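Long-range contacts in beta-galactosidase (Geobacillus stearothermophilus, PDB 4OIF), which probably hydrolyses terminal non-reducing beta-D-galactose residues from beta-D-galactosides, as a zinc-binding, trimeric member of glycoside hydrolase family 42: residues P448-I454 with Q608-E612; V558-H562 with P579-S583. All blocks are in the same frame, centred on the assembly; numbering follows the deposited sequence.

Both contacts lie within the trimerisation domain. From the N terminus, the chain first reaches 448-454, where helix 438-451 ends. It then runs through the mixed sheet and a separate antiparallel pair of strands, 527-534 with 555-561, before 608-612 on helix 600-613 closes the long loop of interaction 1, joining two helices 154 residues apart in sequence. Interaction 2 is nested inside that loop: strand 555-561 meets strand 579-586 after only a short excursion, so the two-stranded sheet is laid on the mixed one. The centres are 24 Å apart and the two contacts do not touch; helix 600-613, which carries 608-612, also lies against strand 579-586, through Phe-602 and Phe-606 on Val-581.

Interaction 1: P448-I454 with Q608-E612; sequences PFWERDI and QELME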
loop_
_atom_site.group_PDB
_atom_site.type_symbol
_atom_site.label_atom_id
_atom_site.label_comp_id
_atom_site.label_asym_id
_atom_site.label_seq_id
_atom_site.Cartn_x
_atom_site.Cartn_y
_atom_site.Cartn_z
ATOM N N PRO A 448 -11.814 11.148 -31.345
ATOM C CA PRO A 448 -12.709 11.603 -32.420
ATOM C C PRO A 448 -12.426 10.950 -33.768
ATOM O O PRO A 448 -13.349 10.753 -34.549
ATOM C CB PRO A 448 -12.440 13.117 -32.490
ATOM C CG PRO A 448 -11.883 13.467 -31.166
ATOM C CD PRO A 448 -11.060 12.271 -30.760
ATOM N N PHE A 449 -11.173 10.603 -34.034
ATOM C CA PHE A 449 -10.815 9.988 -35.316
ATOM C C PHE A 449 -11.295 8.539 -35.364
ATOM O O PHE A 449 -11.788 8.073 -36.390
ATOM C CB PHE A 449 -9.304 10.108 -35.546
ATOM C CG PHE A 449 -8.855 11.538 -35.680
ATOM C CD1 PHE A 449 -8.811 12.151 -36.925
ATOM C CD2 PHE A 449 -8.563 12.299 -34.553
ATOM C CE1 PHE A 449 -8.448 13.482 -37.052
ATOM C CE2 PHE A 449 -8.195 13.630 -34.667
ATOM C CZ PHE A 449 -8.136 14.224 -35.918
ATOM N N TRP A 450 -11.197 7.852 -34.233
ATOM C CA TRP A 450 -11.735 6.508 -34.108
ATOM C C TRP A 450 -13.246 6.544 -34.304
ATOM O O TRP A 450 -13.799 5.716 -35.018
ATOM C CB TRP A 450 -11.381 5.903 -32.739
ATOM C CG TRP A 450 -11.644 4.419 -32.627
ATOM C CD1 TRP A 450 -10.876 3.402 -33.133
ATOM C CD2 TRP A 450 -12.746 3.792 -31.962
ATOM N NE1 TRP A 450 -11.437 2.182 -32.827
ATOM C CE2 TRP A 450 -12.583 2.395 -32.105
ATOM C CE3 TRP A 450 -13.859 4.276 -31.262
ATOM C CZ2 TRP A 450 -13.497 1.479 -31.577
ATOM C CZ3 TRP A 450 -14.757 3.370 -30.736
ATOM C CH2 TRP A 450 -14.574 1.983 -30.899
ATOM N N GLU A 451 -13.903 7.519 -33.679
ATOM C CA GLU A 451 -15.357 7.640 -33.752
ATOM C C GLU A 451 -15.827 7.973 -35.175
ATOM O O GLU A 451 -16.987 7.757 -35.513
ATOM C CB GLU A 451 -15.862 8.692 -32.744
ATOM C CG GLU A 451 -15.832 8.224 -31.287
ATOM C CD GLU A 451 -16.316 9.263 -30.283
ATOM O OE1 GLU A 451 -16.688 10.368 -30.707
ATOM O OE2 GLU A 451 -16.313 8.982 -29.059
ATOM N N ARG A 452 -14.915 8.472 -36.004
ATOM C CA ARG A 452 -15.214 8.820 -37.383
ATOM C C ARG A 452 -14.596 7.844 -38.389
ATOM O O ARG A 452 -14.724 8.030 -39.601
ATOM C CB ARG A 452 -14.713 10.229 -37.685
ATOM C CG ARG A 452 -15.496 11.323 -37.008
ATOM C CD ARG A 452 -16.761 11.624 -37.767
ATOM N NE ARG A 452 -17.384 12.835 -37.259
ATOM C CZ ARG A 452 -18.594 12.881 -36.716
ATOM N NH1 ARG A 452 -19.320 11.774 -36.620
ATOM N NH2 ARG A 452 -19.077 14.036 -36.274
ATOM N N ASP A 453 -13.903 6.829 -37.891
ATOM C CA ASP A 453 -13.339 5.798 -38.753
ATOM C C ASP A 453 -12.283 6.405 -39.661
ATOM O O ASP A 453 -12.079 5.972 -40.794
ATOM C CB ASP A 453 -14.446 5.121 -39.565
ATOM C CG ASP A 453 -15.584 4.642 -38.689
ATOM O OD1 ASP A 453 -15.298 4.079 -37.612
ATOM O OD2 ASP A 453 -16.758 4.853 -39.050
ATOM N N ILE A 454 -11.613 7.425 -39.153
ATOM C CA ILE A 454 -10.535 8.052 -39.891
ATOM C C ILE A 454 -9.211 7.368 -39.564
ATOM O O ILE A 454 -8.832 7.264 -38.398
ATOM C CB ILE A 454 -10.466 9.543 -39.584
ATOM C CG1 ILE A 454 -11.741 10.205 -40.109
ATOM C CG2 ILE A 454 -9.228 10.148 -40.206
ATOM C CD1 ILE A 454 -11.684 11.688 -40.152
ATOM N N GLN A 608 -13.366 17.964 -35.528
ATOM C CA GLN A 608 -14.349 17.886 -36.596
ATOM C C GLN A 608 -14.049 18.988 -37.570
ATOM O O GLN A 608 -14.016 18.771 -38.798
ATOM C CB GLN A 608 -15.776 18.030 -36.077
ATOM C CG GLN A 608 -16.817 17.703 -37.131
ATOM C CD GLN A 608 -16.707 16.260 -37.613
ATOM O OE1 GLN A 608 -16.361 15.357 -36.843
ATOM N NE2 GLN A 608 -16.991 16.037 -38.896
ATOM N N GLU A 609 -13.820 20.176 -37.009
ATOM C CA GLU A 609 -13.431 21.310 -37.837
ATOM C C GLU A 609 -12.157 21.023 -38.598
ATOM O O GLU A 609 -12.056 21.358 -39.781
ATOM C CB GLU A 609 -13.257 22.571 -37.006
ATOM C CG GLU A 609 -14.567 23.176 -36.580
ATOM C CD GLU A 609 -14.617 24.651 -36.861
ATOM O OE1 GLU A 609 -13.619 25.174 -37.404
ATOM O OE2 GLU A 609 -15.643 25.285 -36.530
ATOM N N LEU A 610 -11.181 20.403 -37.942
ATOM C CA LEU A 610 -9.968 20.068 -38.702
ATOM C C LEU A 610 -10.222 19.031 -39.819
ATOM O O LEU A 610 -9.551 19.052 -40.850
ATOM C CB LEU A 610 -8.862 19.575 -37.768
ATOM C CG LEU A 610 -8.122 20.727 -37.082
ATOM C CD1 LEU A 610 -7.050 20.219 -36.114
ATOM C CD2 LEU A 610 -7.507 21.668 -38.121
ATOM N N MET A 611 -11.194 18.142 -39.621
ATOM C CA MET A 611 -11.517 17.090 -40.592
ATOM C C MET A 611 -12.212 17.676 -41.818
ATOM O O MET A 611 -11.992 17.237 -42.946
ATOM C CB MET A 611 -12.429 16.021 -39.974
ATOM C CG MET A 611 -11.802 15.056 -38.973
ATOM S SD MET A 611 -13.115 14.213 -38.042
ATOM C CE MET A 611 -12.176 13.375 -36.766
ATOM N N GLU A 612 -13.086 18.647 -41.592
ATOM C CA GLU A 612 -13.701 19.330 -42.712
ATOM C C GLU A 612 -12.646 20.167 -43.429
ATOM O O GLU A 612 -12.523 20.108 -44.652
ATOM C CB GLU A 612 -14.875 20.183 -42.238
ATOM C CG GLU A 612 -16.039 19.341 -41.730
ATOM C CD GLU A 612 -17.082 20.146 -40.980
ATOM O OE1 GLU A 612 -16.895 21.371 -40.824
ATOM O OE2 GLU A 612 -18.087 19.547 -40.539
#
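Met-611 meets Phe-449 in a Met-aromatic contact where helix 600-613 packs against the end of helix 438-451. Met-611 CE sits over one face of the Phe-449 ring, 3.8 Å from its centroid and offset toward the rim, a CH-pi approach; SD stands farther off and oblique. Met-611 CE also lies 3.6 Å from Pro-448 O, while CD1 of Ile-454 covers the thioether, 3.6 Å from Met-611 CG. An unbranched, flexible methionine suits this place: its chain, extended beyond CG, reaches between an aromatic, an isoleucine and the aliphatic part of Arg-452, whose CG is 3.9 Å from Met-611 SD. At the more exposed border, Arg-452 bends at chi2 and its NE donates a hydrogen bond to Gln-608 OE1 (2.8 Å), tilted 27° from the carbonyl plane, with the amide oxygen nearly in the guanidinium plane; NH2 adds a weak bond to that same oxygen, and the two planes stand 82° apart.

Behind these side chains, Phe-449 is also packed edge-to-face on Tyr-607. Helix 438-451 ends in a Schellman motif with Asp-453 at positive phi, which turns the chain so that Ile-454 faces helix 600-613. Asp-453 is itself held by hydrogen bonds, OD1 to Val-630 N and OD2 to His-624 NE2.

Interaction 2: V558-H562 with P579-S583; sequences VIKIH and PAVTS
Ile-559 and Pro-579 bring the two backbones nearest, their CA atoms 6.1 Å apart, yet no direct hydrogen bond joins the segments. Residues 558-561 are extended strand, whereas 579-583 turns a corner at Ala-580, where a classic beta bulge sets both Ala-580 and Val-581 opposite Gly-568. A water bridges the gap instead: it accepts from Ile-559 N at 2.7 Å and donates to Pro-579 O at 2.6 Å, satisfying two backbone groups that the strands do not pair directly. Proline suits this place because its ring presents a compact carbon surface, CB and CG, to Ile-561.

Alternation along strand 555-561 turns Ile-559 and Ile-561 toward the other segment and Val-558 and Lys-560 away from it. The delta methyl of Ile-559 approaches the backbone more than any side chain, CD1 lying 3.4 Å from Pro-579 O. Ile-561 meets the pyrrolidine ring obliquely, with its CG1 3.5 Å from Pro-579 CG. Bent at chi2 (-55°), Ile-561 then sends CD1 tip to tip with the methyl of Thr-582, 3.7 Å from its CG2. Threonine fits here because its methyl, anti to the carbonyl carbon, can join the apolar layer. Branched isoleucines fill such a layer well, as they present carbon in more than one direction.

The contact stacks the two-stranded sheet 527-534/555-561 against the mixed sheet. Met-527 of strand 527-534 touches Ile-559 and Thr-582, as does Tyr-593 of strand 589-594, and Val-566 of strand 565-570 lies by Ile-561 and Pro-579. Lys-560, turned away, packs on Asp-384 of a neighbouring subunit. Val-581 turns instead to helix 600-613, against Phe-602 and Phe-606.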
loop_
_atom_site.group_PDB
_atom_site.type_symbol
_atom_site.label_atom_id
_atom_site.label_comp_id
_atom_site.label_asym_id
_atom_site.label_seq_id
_atom_site.Cartn_x
_atom_site.Cartn_y
_atom_site.Cartn_z
ATOM N N VAL A 558 -1.702 29.261 -18.859
ATOM C CA VAL A 558 -1.818 30.691 -19.120
ATOM C C VAL A 558 -1.014 30.994 -20.386
ATOM O O VAL A 558 0.121 30.543 -20.531
ATOM C CB VAL A 558 -1.325 31.549 -17.931
ATOM C CG1 VAL A 558 -1.414 33.034 -18.269
ATOM C CG2 VAL A 558 -2.152 31.262 -16.676
ATOM N N ILE A 559 -1.603 31.747 -21.309
ATOM C CA ILE A 559 -1.009 31.946 -22.632
ATOM C C ILE A 559 -0.792 33.413 -23.027
ATOM O O ILE A 559 -1.672 34.258 -22.873
ATOM C CB ILE A 559 -1.886 31.278 -23.703
ATOM C CG1 ILE A 559 -1.799 29.754 -23.574
ATOM C CG2 ILE A 559 -1.498 31.739 -25.103
ATOM C CD1 ILE A 559 -2.972 29.035 -24.222
ATOM N N LYS A 560 0.396 33.697 -23.542
ATOM C CA LYS A 560 0.723 34.998 -24.114
ATOM C C LYS A 560 0.578 34.977 -25.646
ATOM O O LYS A 560 1.268 34.217 -26.329
ATOM C CB LYS A 560 2.149 35.384 -23.717
ATOM C CG LYS A 560 2.632 36.736 -24.220
ATOM C CD LYS A 560 4.120 36.885 -23.916
ATOM C CE LYS A 560 4.591 38.327 -23.926
ATOM N NZ LYS A 560 5.984 38.405 -23.392
ATOM N N ILE A 561 -0.308 35.814 -26.182
ATOM C CA ILE A 561 -0.585 35.841 -27.625
ATOM C C ILE A 561 0.365 36.728 -28.420
ATOM O O ILE A 561 0.695 37.833 -28.004
ATOM C CB ILE A 561 -2.024 36.330 -27.914
ATOM C CG1 ILE A 561 -3.042 35.367 -27.314
ATOM C CG2 ILE A 561 -2.259 36.490 -29.411
ATOM C CD1 ILE A 561 -2.860 33.958 -27.763
ATOM N N HIS A 562 0.791 36.232 -29.575
ATOM C CA HIS A 562 1.544 37.034 -30.529
ATOM C C HIS A 562 0.754 37.194 -31.827
ATOM O O HIS A 562 -0.187 37.977 -31.887
ATOM C CB HIS A 562 2.907 36.397 -30.787
ATOM C CG HIS A 562 3.763 36.320 -29.563
ATOM N ND1 HIS A 562 4.144 37.441 -28.856
ATOM C CD2 HIS A 562 4.295 35.262 -28.908
ATOM C CE1 HIS A 562 4.881 37.076 -27.822
ATOM N NE2 HIS A 562 4.991 35.760 -27.832
ATOM N N PRO A 579 -6.803 33.600 -23.259
ATOM C CA PRO A 579 -6.845 32.533 -24.268
ATOM C C PRO A 579 -6.531 31.128 -23.755
ATOM O O PRO A 579 -5.554 30.920 -23.033
ATOM C CB PRO A 579 -5.761 32.953 -25.270
ATOM C CG PRO A 579 -5.527 34.376 -25.016
ATOM C CD PRO A 579 -5.757 34.585 -23.567
ATOM N N ALA A 580 -7.343 30.166 -24.178
ATOM C CA ALA A 580 -7.110 28.756 -23.895
ATOM C C ALA A 580 -6.818 27.970 -25.189
ATOM O O ALA A 580 -6.027 27.023 -25.186
ATOM C CB ALA A 580 -8.299 28.170 -23.180
ATOM N N VAL A 581 -7.458 28.348 -26.292
ATOM C CA VAL A 581 -7.220 27.646 -27.552
ATOM C C VAL A 581 -6.847 28.615 -28.655
ATOM O O VAL A 581 -7.546 29.608 -28.870
ATOM C CB VAL A 581 -8.444 26.842 -28.004
ATOM C CG1 VAL A 581 -8.171 26.185 -29.351
ATOM C CG2 VAL A 581 -8.786 25.796 -26.977
ATOM N N THR A 582 -5.742 28.327 -29.344
ATOM C CA THR A 582 -5.214 29.240 -30.361
ATOM C C THR A 582 -4.904 28.543 -31.687
ATOM O O THR A 582 -4.642 27.340 -31.726
ATOM C CB THR A 582 -3.920 29.947 -29.884
ATOM O OG1 THR A 582 -2.845 29.001 -29.824
ATOM C CG2 THR A 582 -4.109 30.564 -28.526
ATOM N N SER A 583 -4.939 29.317 -32.770
ATOM C CA SER A 583 -4.544 28.841 -34.096
ATOM C C SER A 583 -3.632 29.860 -34.747
ATOM O O SER A 583 -3.743 31.055 -34.494
ATOM C CB SER A 583 -5.761 28.595 -34.997
ATOM O OG SER A 583 -6.333 29.821 -35.412
HETATM O O HOH W 1 -4.286 32.242 -21.139
#